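Local coordinates for protein MdbA (Actinomyces oris, PDB 4Z7X) that probably catalyses the formation of disulfide bonds in exported proteins as a thioredoxin-fold thiol-disulfide oxidoreductase linked to pilus assembly, at residues E19-N27 with L36-E45; F63-E74 with H127-S135. All coordinates share one frame; numbering follows the deposited sequence. Where two conformers were deposited one is given.

Interaction 1: E19-N27 with L36-E45; sequences EGLATAKAN and LSDASWTYGE. With 3CX ((2S)-3-(cyclohexylamino)-2-hydroxypropane-1-sulfonic acid), chain C.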
loop_
_atom_site.group_PDB
_atom_site.type_symbol
_atom_site.label_atom_id
_atom_site.label_comp_id
_atom_site.label_asym_id
_atom_site.label_seq_id
_atom_site.Cartn_x
_atom_site.Cartn_y
_atom_site.Cartn_z
ATOM N N GLU A 19 9.114 15.176 6.274
ATOM C CA GLU A 19 10.279 14.895 5.449
ATOM C C GLU A 19 9.956 14.077 4.212
ATOM O O GLU A 19 10.816 13.923 3.353
ATOM C CB GLU A 19 11.344 14.144 6.268
ATOM C CG GLU A 19 11.889 14.907 7.454
ATOM C CD GLU A 19 12.801 16.015 7.002
ATOM O OE1 GLU A 19 12.444 17.172 7.264
ATOM O OE2 GLU A 19 13.839 15.718 6.354
ATOM N N GLY A 20 8.741 13.526 4.095
ATOM C CA GLY A 20 8.419 12.805 2.863
ATOM C C GLY A 20 9.166 11.484 2.764
ATOM O O GLY A 20 9.255 10.713 3.736
ATOM N N LEU A 21 9.680 11.222 1.564
ATOM C CA LEU A 21 10.325 9.956 1.241
ATOM C C LEU A 21 11.736 10.247 1.613
ATOM O O LEU A 21 12.433 10.971 0.921
ATOM C CB LEU A 21 10.178 9.680 -0.253
ATOM C CG LEU A 21 10.540 8.299 -0.710
ATOM C CD1 LEU A 21 10.273 8.292 -2.210
ATOM C CD2 LEU A 21 12.002 7.971 -0.435
ATOM N N ALA A 22 12.137 9.714 2.731
ATOM C CA ALA A 22 13.328 10.156 3.377
ATOM C C ALA A 22 14.113 8.994 3.976
ATOM O O ALA A 22 14.984 9.221 4.868
ATOM C CB ALA A 22 12.984 11.184 4.462
ATOM N N THR A 23 13.840 7.768 3.475
ATOM C CA THR A 23 14.614 6.626 3.900
ATOM C C THR A 23 15.123 5.870 2.673
ATOM O O THR A 23 14.554 6.015 1.586
ATOM C CB THR A 23 13.764 5.698 4.773
ATOM O OG1 THR A 23 12.590 5.410 4.061
ATOM C CG2 THR A 23 13.365 6.361 6.101
ATOM N N ALA A 24 16.238 5.135 2.894
ATOM C CA ALA A 24 16.864 4.164 1.997
ATOM C C ALA A 24 16.250 2.758 2.144
ATOM O O ALA A 24 15.447 2.553 2.992
ATOM C CB ALA A 24 18.287 4.067 2.361
ATOM N N LYS A 25 16.661 1.801 1.319
ATOM C CA LYS A 25 16.101 0.453 1.360
ATOM C C LYS A 25 16.419 -0.228 2.681
ATOM O O LYS A 25 17.512 -0.049 3.263
ATOM C CB LYS A 25 16.625 -0.395 0.194
ATOM C CG LYS A 25 16.164 0.114 -1.150
ATOM C CD LYS A 25 14.760 -0.294 -1.497
ATOM C CE LYS A 25 14.200 0.497 -2.696
ATOM N NZ LYS A 25 15.154 0.757 -3.811
ATOM N N ALA A 26 15.477 -1.021 3.150
ATOM C CA ALA A 26 15.681 -1.802 4.388
ATOM C C ALA A 26 16.801 -2.804 4.241
ATOM O O ALA A 26 17.585 -2.978 5.165
ATOM C CB ALA A 26 14.405 -2.520 4.786
ATOM N N ASN A 27 16.866 -3.488 3.095
ATOM C CA ASN A 27 17.937 -4.476 2.840
ATOM C C ASN A 27 18.133 -5.474 3.993
ATOM O O ASN A 27 19.217 -5.632 4.550
ATOM C CB ASN A 27 19.219 -3.764 2.503
ATOM C CG ASN A 27 19.159 -3.109 1.157
ATOM O OD1 ASN A 27 18.403 -3.528 0.262
ATOM N ND2 ASN A 27 19.930 -2.067 1.001
ATOM N N LEU A 36 11.448 0.182 1.807
ATOM C CA LEU A 36 12.298 1.158 2.462
ATOM C C LEU A 36 12.426 0.888 3.960
ATOM O O LEU A 36 11.740 0.029 4.520
ATOM C CB LEU A 36 11.757 2.546 2.195
ATOM C CG LEU A 36 11.715 2.989 0.749
ATOM C CD1 LEU A 36 11.104 4.347 0.659
ATOM C CD2 LEU A 36 13.086 3.027 0.131
ATOM N N SER A 37 13.288 1.665 4.618
ATOM C CA SER A 37 13.635 1.426 6.007
ATOM C C SER A 37 12.473 1.686 6.960
ATOM O O SER A 37 12.520 1.284 8.122
ATOM C CB SER A 37 14.833 2.291 6.403
ATOM O OG SER A 37 14.540 3.665 6.270
ATOM N N ASP A 38 11.426 2.361 6.454
ATOM C CA ASP A 38 10.199 2.605 7.250
ATOM C C ASP A 38 9.043 1.698 6.871
ATOM O O ASP A 38 7.912 1.960 7.238
ATOM C CB ASP A 38 9.777 4.066 7.201
ATOM C CG ASP A 38 9.270 4.485 5.847
ATOM O OD1 ASP A 38 9.451 3.676 4.882
ATOM O OD2 ASP A 38 8.733 5.624 5.734
ATOM N N ALA A 39 9.344 0.618 6.156
ATOM C CA ALA A 39 8.374 -0.369 5.687
ATOM C C ALA A 39 7.561 0.028 4.447
ATOM O O ALA A 39 6.782 -0.777 3.968
ATOM C CB ALA A 39 7.448 -0.854 6.803
ATOM N N SER A 40 7.784 1.239 3.922
ATOM C CA SER A 40 6.982 1.708 2.803
ATOM C C SER A 40 7.561 1.194 1.481
ATOM O O SER A 40 8.733 0.758 1.392
ATOM C CB SER A 40 6.893 3.254 2.756
ATOM O OG SER A 40 8.161 3.897 2.570
ATOM N N TRP A 41 6.752 1.295 0.433
ATOM C CA TRP A 41 7.236 1.121 -0.923
ATOM C C TRP A 41 6.645 2.184 -1.804
ATOM O O TRP A 41 5.604 2.753 -1.471
ATOM C CB TRP A 41 7.000 -0.271 -1.465
ATOM C CG TRP A 41 5.641 -0.651 -1.845
ATOM C CD1 TRP A 41 5.171 -0.706 -3.115
ATOM C CD2 TRP A 41 4.572 -1.154 -1.001
ATOM N NE1 TRP A 41 3.899 -1.203 -3.124
ATOM C CE2 TRP A 41 3.504 -1.473 -1.842
ATOM C CE3 TRP A 41 4.403 -1.308 0.375
ATOM C CZ2 TRP A 41 2.306 -1.993 -1.359
ATOM C CZ3 TRP A 41 3.208 -1.812 0.863
ATOM C CH2 TRP A 41 2.181 -2.156 -0.001
ATOM N N THR A 42 7.294 2.447 -2.937
ATOM C CA THR A 42 6.959 3.631 -3.706
ATOM C C THR A 42 6.861 3.391 -5.195
ATOM O O THR A 42 7.449 2.445 -5.708
ATOM C CB THR A 42 7.949 4.805 -3.478
ATOM O OG1 THR A 42 9.212 4.498 -4.066
ATOM C CG2 THR A 42 8.153 5.074 -1.992
ATOM N N TYR A 43 6.123 4.309 -5.836
ATOM C CA TYR A 43 5.934 4.357 -7.275
ATOM C C TYR A 43 6.200 5.779 -7.760
ATOM O O TYR A 43 5.639 6.720 -7.228
ATOM C CB TYR A 43 4.482 3.963 -7.662
ATOM C CG TYR A 43 4.082 2.572 -7.187
ATOM C CD1 TYR A 43 4.207 1.464 -8.014
ATOM C CD2 TYR A 43 3.580 2.379 -5.918
ATOM C CE1 TYR A 43 3.852 0.201 -7.606
ATOM C CE2 TYR A 43 3.191 1.129 -5.485
ATOM C CZ TYR A 43 3.344 0.024 -6.328
ATOM O OH TYR A 43 2.965 -1.225 -5.845
ATOM N N GLY A 44 7.057 5.903 -8.773
ATOM C CA GLY A 44 7.313 7.179 -9.431
ATOM C C GLY A 44 8.390 8.117 -8.872
ATOM O O GLY A 44 8.558 9.233 -9.366
ATOM N N GLU A 45 9.189 7.636 -7.931
ATOM C CA GLU A 45 10.201 8.474 -7.286
ATOM C C GLU A 45 11.451 8.760 -8.089
ATOM O O GLU A 45 12.234 9.649 -7.712
ATOM C CB GLU A 45 10.602 7.884 -5.923
ATOM C CG GLU A 45 11.579 6.727 -5.910
ATOM C CD GLU A 45 11.014 5.395 -6.394
ATOM O OE1 GLU A 45 9.772 5.277 -6.636
ATOM O OE2 GLU A 45 11.812 4.439 -6.443
HETATM O OAA 3CX C . 11.225 4.797 -12.421
HETATM O OAB 3CX C . 10.007 5.863 -10.459
HETATM O OAC 3CX C . 8.878 3.642 -8.514
HETATM O OAD 3CX C . 12.085 4.877 -10.061
HETATM C CAE 3CX C . 6.958 -2.341 -6.519
HETATM C CAF 3CX C . 8.217 -2.077 -5.736
HETATM C CAG 3CX C . 7.003 -2.002 -8.004
HETATM C CAH 3CX C . 8.785 -0.702 -6.091
HETATM C CAI 3CX C . 7.578 -0.662 -8.396
HETATM C CAJ 3CX C . 9.626 1.448 -8.920
HETATM C CAK 3CX C . 10.261 3.261 -10.504
HETATM N NAL 3CX C . 9.163 1.157 -7.549
HETATM C CAM 3CX C . 9.975 2.924 -9.032
HETATM C CAN 3CX C . 8.162 0.088 -7.232
HETATM S SAO 3CX C . 10.872 4.776 -10.837
HETATM O O HOH W 1 10.341 6.805 3.755
HETATM O O HOH W 2 17.014 4.911 5.655
#

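Interaction 2: F63-E74 with H127-S135; sequences FDYSCSHCAQFE and HNAAFEIFS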
loop_
_atom_site.group_PDB
_atom_site.type_symbol
_atom_site.label_atom_id
_atom_site.label_comp_id
_atom_site.label_asym_id
_atom_site.label_seq_id
_atom_site.Cartn_x
_atom_site.Cartn_y
_atom_site.Cartn_z
ATOM N N PHE A 63 -1.884 2.831 5.827
ATOM C CA PHE A 63 -3.071 1.976 5.716
ATOM C C PHE A 63 -2.874 0.651 6.438
ATOM O O PHE A 63 -1.753 0.258 6.774
ATOM C CB PHE A 63 -3.358 1.710 4.243
ATOM C CG PHE A 63 -2.391 0.757 3.610
ATOM C CD1 PHE A 63 -1.184 1.177 3.082
ATOM C CD2 PHE A 63 -2.636 -0.596 3.684
ATOM C CE1 PHE A 63 -0.306 0.243 2.561
ATOM C CE2 PHE A 63 -1.777 -1.523 3.162
ATOM C CZ PHE A 63 -0.585 -1.101 2.608
ATOM N N ASP A 64 -4.006 0.008 6.725
ATOM C CA ASP A 64 -4.076 -1.371 7.234
ATOM C C ASP A 64 -5.044 -2.135 6.316
ATOM O O ASP A 64 -6.174 -1.686 6.103
ATOM C CB ASP A 64 -4.601 -1.349 8.686
ATOM C CG ASP A 64 -4.604 -2.715 9.361
ATOM O OD1 ASP A 64 -4.640 -3.727 8.659
ATOM O OD2 ASP A 64 -4.626 -2.772 10.619
ATOM N N TYR A 65 -4.595 -3.249 5.774
ATOM C CA TYR A 65 -5.437 -4.120 4.969
ATOM C C TYR A 65 -6.737 -4.571 5.634
ATOM O O TYR A 65 -7.672 -4.967 4.935
ATOM C CB TYR A 65 -4.672 -5.354 4.449
ATOM C CG TYR A 65 -3.664 -5.054 3.344
ATOM C CD1 TYR A 65 -4.087 -4.492 2.159
ATOM C CD2 TYR A 65 -2.309 -5.266 3.517
ATOM C CE1 TYR A 65 -3.214 -4.207 1.142
ATOM C CE2 TYR A 65 -1.405 -4.971 2.513
ATOM C CZ TYR A 65 -1.859 -4.425 1.336
ATOM O OH TYR A 65 -0.970 -4.106 0.364
ATOM N N SER A 66 -6.782 -4.539 6.957
ATOM C CA SER A 66 -7.980 -4.929 7.712
ATOM C C SER A 66 -8.838 -3.759 8.200
ATOM O O SER A 66 -9.786 -3.971 8.967
ATOM C CB SER A 66 -7.595 -5.781 8.917
ATOM O OG SER A 66 -7.044 -7.021 8.504
ATOM N N CYS A 67 -8.566 -2.564 7.671
ATOM C CA CYS A 67 -9.286 -1.334 8.046
ATOM C C CYS A 67 -10.362 -1.009 7.009
ATOM O O CYS A 67 -10.069 -0.782 5.805
ATOM C CB CYS A 67 -8.296 -0.162 8.202
ATOM S SG CYS A 67 -9.118 1.444 8.405
ATOM N N SER A 68 -11.604 -0.946 7.457
ATOM C CA SER A 68 -12.706 -0.666 6.528
ATOM C C SER A 68 -12.648 0.706 5.907
ATOM O O SER A 68 -13.048 0.872 4.755
ATOM C CB SER A 68 -14.050 -0.892 7.242
ATOM O OG SER A 68 -14.248 0.038 8.294
ATOM N N HIS A 69 -12.138 1.693 6.654
ATOM C CA HIS A 69 -11.980 3.012 6.089
ATOM C C HIS A 69 -10.916 3.041 4.986
ATOM O O HIS A 69 -11.066 3.735 3.970
ATOM C CB HIS A 69 -11.655 4.025 7.183
ATOM C CG HIS A 69 -12.758 4.206 8.162
ATOM N ND1 HIS A 69 -12.769 3.610 9.401
ATOM C CD2 HIS A 69 -13.912 4.900 8.065
ATOM C CE1 HIS A 69 -13.878 3.947 10.032
ATOM N NE2 HIS A 69 -14.588 4.727 9.239
ATOM N N CYS A 70 -9.837 2.300 5.185
ATOM C CA CYS A 70 -8.815 2.107 4.151
ATOM C C CYS A 70 -9.374 1.385 2.923
ATOM O O CYS A 70 -9.026 1.721 1.808
ATOM C CB CYS A 70 -7.627 1.313 4.702
ATOM S SG CYS A 70 -6.716 2.242 5.945
ATOM N N ALA A 71 -10.234 0.401 3.129
ATOM C CA ALA A 71 -10.843 -0.304 1.989
ATOM C C ALA A 71 -11.708 0.654 1.194
ATOM O O ALA A 71 -11.670 0.638 -0.040
ATOM C CB ALA A 71 -11.654 -1.513 2.466
ATOM N N GLN A 72 -12.479 1.496 1.882
ATOM C CA GLN A 72 -13.355 2.469 1.213
ATOM C C GLN A 72 -12.484 3.475 0.460
ATOM O O GLN A 72 -12.803 3.876 -0.671
ATOM C CB GLN A 72 -14.224 3.233 2.239
ATOM C CG GLN A 72 -15.303 2.404 2.924
ATOM C CD GLN A 72 -16.097 3.201 3.957
ATOM O OE1 GLN A 72 -15.951 2.999 5.166
ATOM N NE2 GLN A 72 -16.925 4.121 3.486
ATOM N N PHE A 73 -11.383 3.900 1.104
ATOM C CA PHE A 73 -10.484 4.871 0.513
ATOM C C PHE A 73 -9.897 4.345 -0.761
ATOM O O PHE A 73 -9.877 5.048 -1.774
ATOM C CB PHE A 73 -9.375 5.245 1.518
ATOM C CG PHE A 73 -8.458 6.358 1.056
ATOM C CD1 PHE A 73 -7.388 6.077 0.210
ATOM C CD2 PHE A 73 -8.652 7.685 1.486
ATOM C CE1 PHE A 73 -6.549 7.089 -0.231
ATOM C CE2 PHE A 73 -7.808 8.688 1.070
ATOM C CZ PHE A 73 -6.755 8.397 0.205
ATOM N N GLU A 74 -9.417 3.119 -0.720
ATOM C CA GLU A 74 -8.842 2.488 -1.887
ATOM C C GLU A 74 -9.882 2.388 -3.012
ATOM O O GLU A 74 -9.583 2.710 -4.178
ATOM C CB GLU A 74 -8.282 1.113 -1.519
ATOM C CG GLU A 74 -7.877 0.267 -2.733
ATOM C CD GLU A 74 -6.665 0.779 -3.514
ATOM O OE1 GLU A 74 -6.436 0.251 -4.641
ATOM O OE2 GLU A 74 -5.958 1.679 -2.995
ATOM N N HIS A 127 -2.484 -4.927 -4.648
ATOM C CA HIS A 127 -2.891 -4.110 -3.505
ATOM C C HIS A 127 -4.370 -3.792 -3.570
ATOM O O HIS A 127 -5.118 -3.972 -2.614
ATOM C CB HIS A 127 -2.069 -2.811 -3.522
ATOM C CG HIS A 127 -2.407 -1.839 -2.446
ATOM N ND1 HIS A 127 -1.988 -1.991 -1.150
ATOM C CD2 HIS A 127 -3.074 -0.665 -2.495
ATOM C CE1 HIS A 127 -2.404 -0.967 -0.442
ATOM N NE2 HIS A 127 -3.056 -0.137 -1.243
ATOM N N ASN A 128 -4.785 -3.297 -4.723
ATOM C CA ASN A 128 -6.203 -3.037 -4.946
ATOM C C ASN A 128 -7.060 -4.278 -4.780
ATOM O O ASN A 128 -8.170 -4.220 -4.191
ATOM C CB ASN A 128 -6.430 -2.448 -6.335
ATOM C CG ASN A 128 -7.892 -2.220 -6.610
ATOM O OD1 ASN A 128 -8.482 -1.264 -6.088
ATOM N ND2 ASN A 128 -8.503 -3.090 -7.391
ATOM N N ALA A 129 -6.611 -5.385 -5.366
ATOM C CA ALA A 129 -7.404 -6.584 -5.323
ATOM C C ALA A 129 -7.579 -7.121 -3.912
ATOM O O ALA A 129 -8.642 -7.663 -3.577
ATOM C CB ALA A 129 -6.833 -7.628 -6.272
ATOM N N ALA A 130 -6.547 -6.981 -3.070
ATOM C CA ALA A 130 -6.623 -7.472 -1.695
ATOM C C ALA A 130 -7.618 -6.629 -0.925
ATOM O O ALA A 130 -8.377 -7.146 -0.127
ATOM C CB ALA A 130 -5.274 -7.397 -1.038
ATOM N N PHE A 131 -7.628 -5.324 -1.173
ATOM C CA PHE A 131 -8.644 -4.483 -0.549
ATOM C C PHE A 131 -10.043 -4.802 -1.071
ATOM O O PHE A 131 -11.004 -4.712 -0.331
ATOM C CB PHE A 131 -8.336 -3.003 -0.728
ATOM C CG PHE A 131 -7.569 -2.399 0.419
ATOM C CD1 PHE A 131 -8.079 -2.472 1.694
ATOM C CD2 PHE A 131 -6.307 -1.834 0.258
ATOM C CE1 PHE A 131 -7.414 -1.908 2.769
ATOM C CE2 PHE A 131 -5.655 -1.246 1.324
ATOM C CZ PHE A 131 -6.206 -1.301 2.590
ATOM N N GLU A 132 -10.159 -5.174 -2.333
ATOM C CA GLU A 132 -11.455 -5.528 -2.935
ATOM C C GLU A 132 -12.051 -6.740 -2.228
ATOM O O GLU A 132 -13.260 -6.845 -2.036
ATOM C CB GLU A 132 -11.263 -5.800 -4.446
ATOM C CG GLU A 132 -12.533 -6.088 -5.228
ATOM C CD GLU A 132 -12.331 -5.896 -6.727
ATOM O OE1 GLU A 132 -11.232 -5.469 -7.151
ATOM O OE2 GLU A 132 -13.257 -6.194 -7.491
ATOM N N ILE A 133 -11.195 -7.682 -1.860
ATOM C CA ILE A 133 -11.683 -8.854 -1.097
ATOM C C ILE A 133 -12.393 -8.368 0.188
ATOM O O ILE A 133 -13.500 -8.810 0.530
ATOM C CB ILE A 133 -10.538 -9.836 -0.709
ATOM C CG1 ILE A 133 -10.038 -10.590 -1.920
ATOM C CG2 ILE A 133 -10.980 -10.859 0.319
ATOM C CD1 ILE A 133 -8.811 -11.435 -1.663
ATOM N N PHE A 134 -11.736 -7.468 0.900
ATOM C CA PHE A 134 -12.248 -6.984 2.159
ATOM C C PHE A 134 -13.528 -6.194 1.922
ATOM O O PHE A 134 -14.507 -6.383 2.629
ATOM C CB PHE A 134 -11.180 -6.133 2.863
ATOM C CG PHE A 134 -11.473 -5.856 4.307
ATOM C CD1 PHE A 134 -10.996 -6.701 5.300
ATOM C CD2 PHE A 134 -12.211 -4.761 4.681
ATOM C CE1 PHE A 134 -11.263 -6.456 6.632
ATOM C CE2 PHE A 134 -12.485 -4.507 6.019
ATOM C CZ PHE A 134 -12.006 -5.354 6.997
ATOM N N SER A 135 -13.528 -5.319 0.915
ATOM C CA SER A 135 -14.732 -4.570 0.615
ATOM C C SER A 135 -15.912 -5.474 0.284
ATOM O O SER A 135 -17.033 -5.250 0.725
ATOM C CB SER A 135 -14.506 -3.614 -0.558
ATOM O OG SER A 135 -13.623 -2.603 -0.212
HETATM O O HOH W 3 -7.614 -6.636 2.705
HETATM O O HOH W 4 -11.573 -1.569 -1.585
HETATM O O HOH W 5 -4.566 2.235 -0.676
#

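Interaction 1: E19-N27 with L36-E45
The N-H of S37 donates to A24 O (2.8 Å), the direct hydrogen bond between the two segments, and the same carbonyl takes a CA-H...O contact from L36. With the backbone bond of A26 to V35, this pairs K25 and L36 in a single beta bridge. A water adds to it, joining T23 OG1 to D38 OD2. S40 N donates to D38 OD1 in an Asx turn, and S40 OG adds a second bond to the same oxygen, while R191 forms a salt bridge with OD2.

Apolar contact comes from L21, whose CG is trans to its own N (chi1 -168°), which sends both methyls across to L36-E45. CD1 meets T42 CG2 tip to tip at 3.9 Å, and E45 CB at 3.7 Å; CD2 meets L36 CD1.

E45 OE1 accepts from T42 OG1 (2.7 Å), well above the carboxylate plane, and from the bound sulfonic acid's hydroxyl OAC (2.6 Å), which G44 N also reaches at 2.9 Å. With alanine at E45, T42 OG1 and the ligand hydroxyl would probably lose their shared acceptor. The pocket is thus two-sided in character: E45 and G44 grip the ligand's hydroxyl, its cyclohexyl ring lies by W41 and Y43, and L21 packs against the CB of E45.

Interaction 2: F63-E74 with H127-S135
F131 inserts its ring between the D64-C67 turn and helix 68-74: C70 O lies over one face, Y65 CD1 over the opposite face at 3.7 Å, and D64 O and F63 CD2 approach the edge. The imidazole of H127 turns its edge to the face of F63 in a T-shaped pair, centroids 4.9 Å apart and planes at 81°, with CE1 leading. F63 CE2 sits over the centre of the Y65 ring. In one of its two conformers, F134 has Y65 O over one face, while S66 O, S68 CA and A71 CB meet it obliquely.

Y65 OH and H127 ND1 share a hydrogen bond of 2.8 Å in the imidazole plane. At the other nitrogen, water 5 lies in the same plane and bridges NE2 to E74 OE2, so the ring is held at both nitrogens and its rotation is fixed. H127 CG stands anti to the backbone N (chi1 178°), which carries the imidazole toward F63 and Y65. Further waters join Y65 O to A130 O and A71 O to S135 OG.

Helices 68-74 and 127-135 cross at -122° with axes 9.1 Å apart; A71, small at the crossing, meets F131 CD1 through CA at 3.5 Å. C67 N-caps its helix, its SG accepting from C70 N (3.4 Å). A CxxC pair at a helix start, its first cysteine at the N-cap, fits the redox site of the thioredoxin fold. Here the aromatic cluster of F63, Y65, H127 and F131 packs helix 123-140 against that probable active-site helix and the end of strand 58-63.

Interactions 1 and 2 lie on opposite sides of the chain's centre, their own centres about 21 Å apart, and follow one another along the chain. They nevertheless touch through W41, on edge strand 41-43: its CH2 lies 3.7 Å from Y65 OH and 3.9 Å from F63 CZ, and its CZ2 is 4.3 Å from H127 ND1. The indole thus carries packing from the strand beside the ligand to the aromatic cluster behind the CxxC helix. Its NE1 donates in the ring plane to Y43 OH, which S123, at the start of helix 123-140, also meets. The ligand belongs to interaction 1, about 10 Å from the H127 side chain, whereas the cysteines lie within interaction 2.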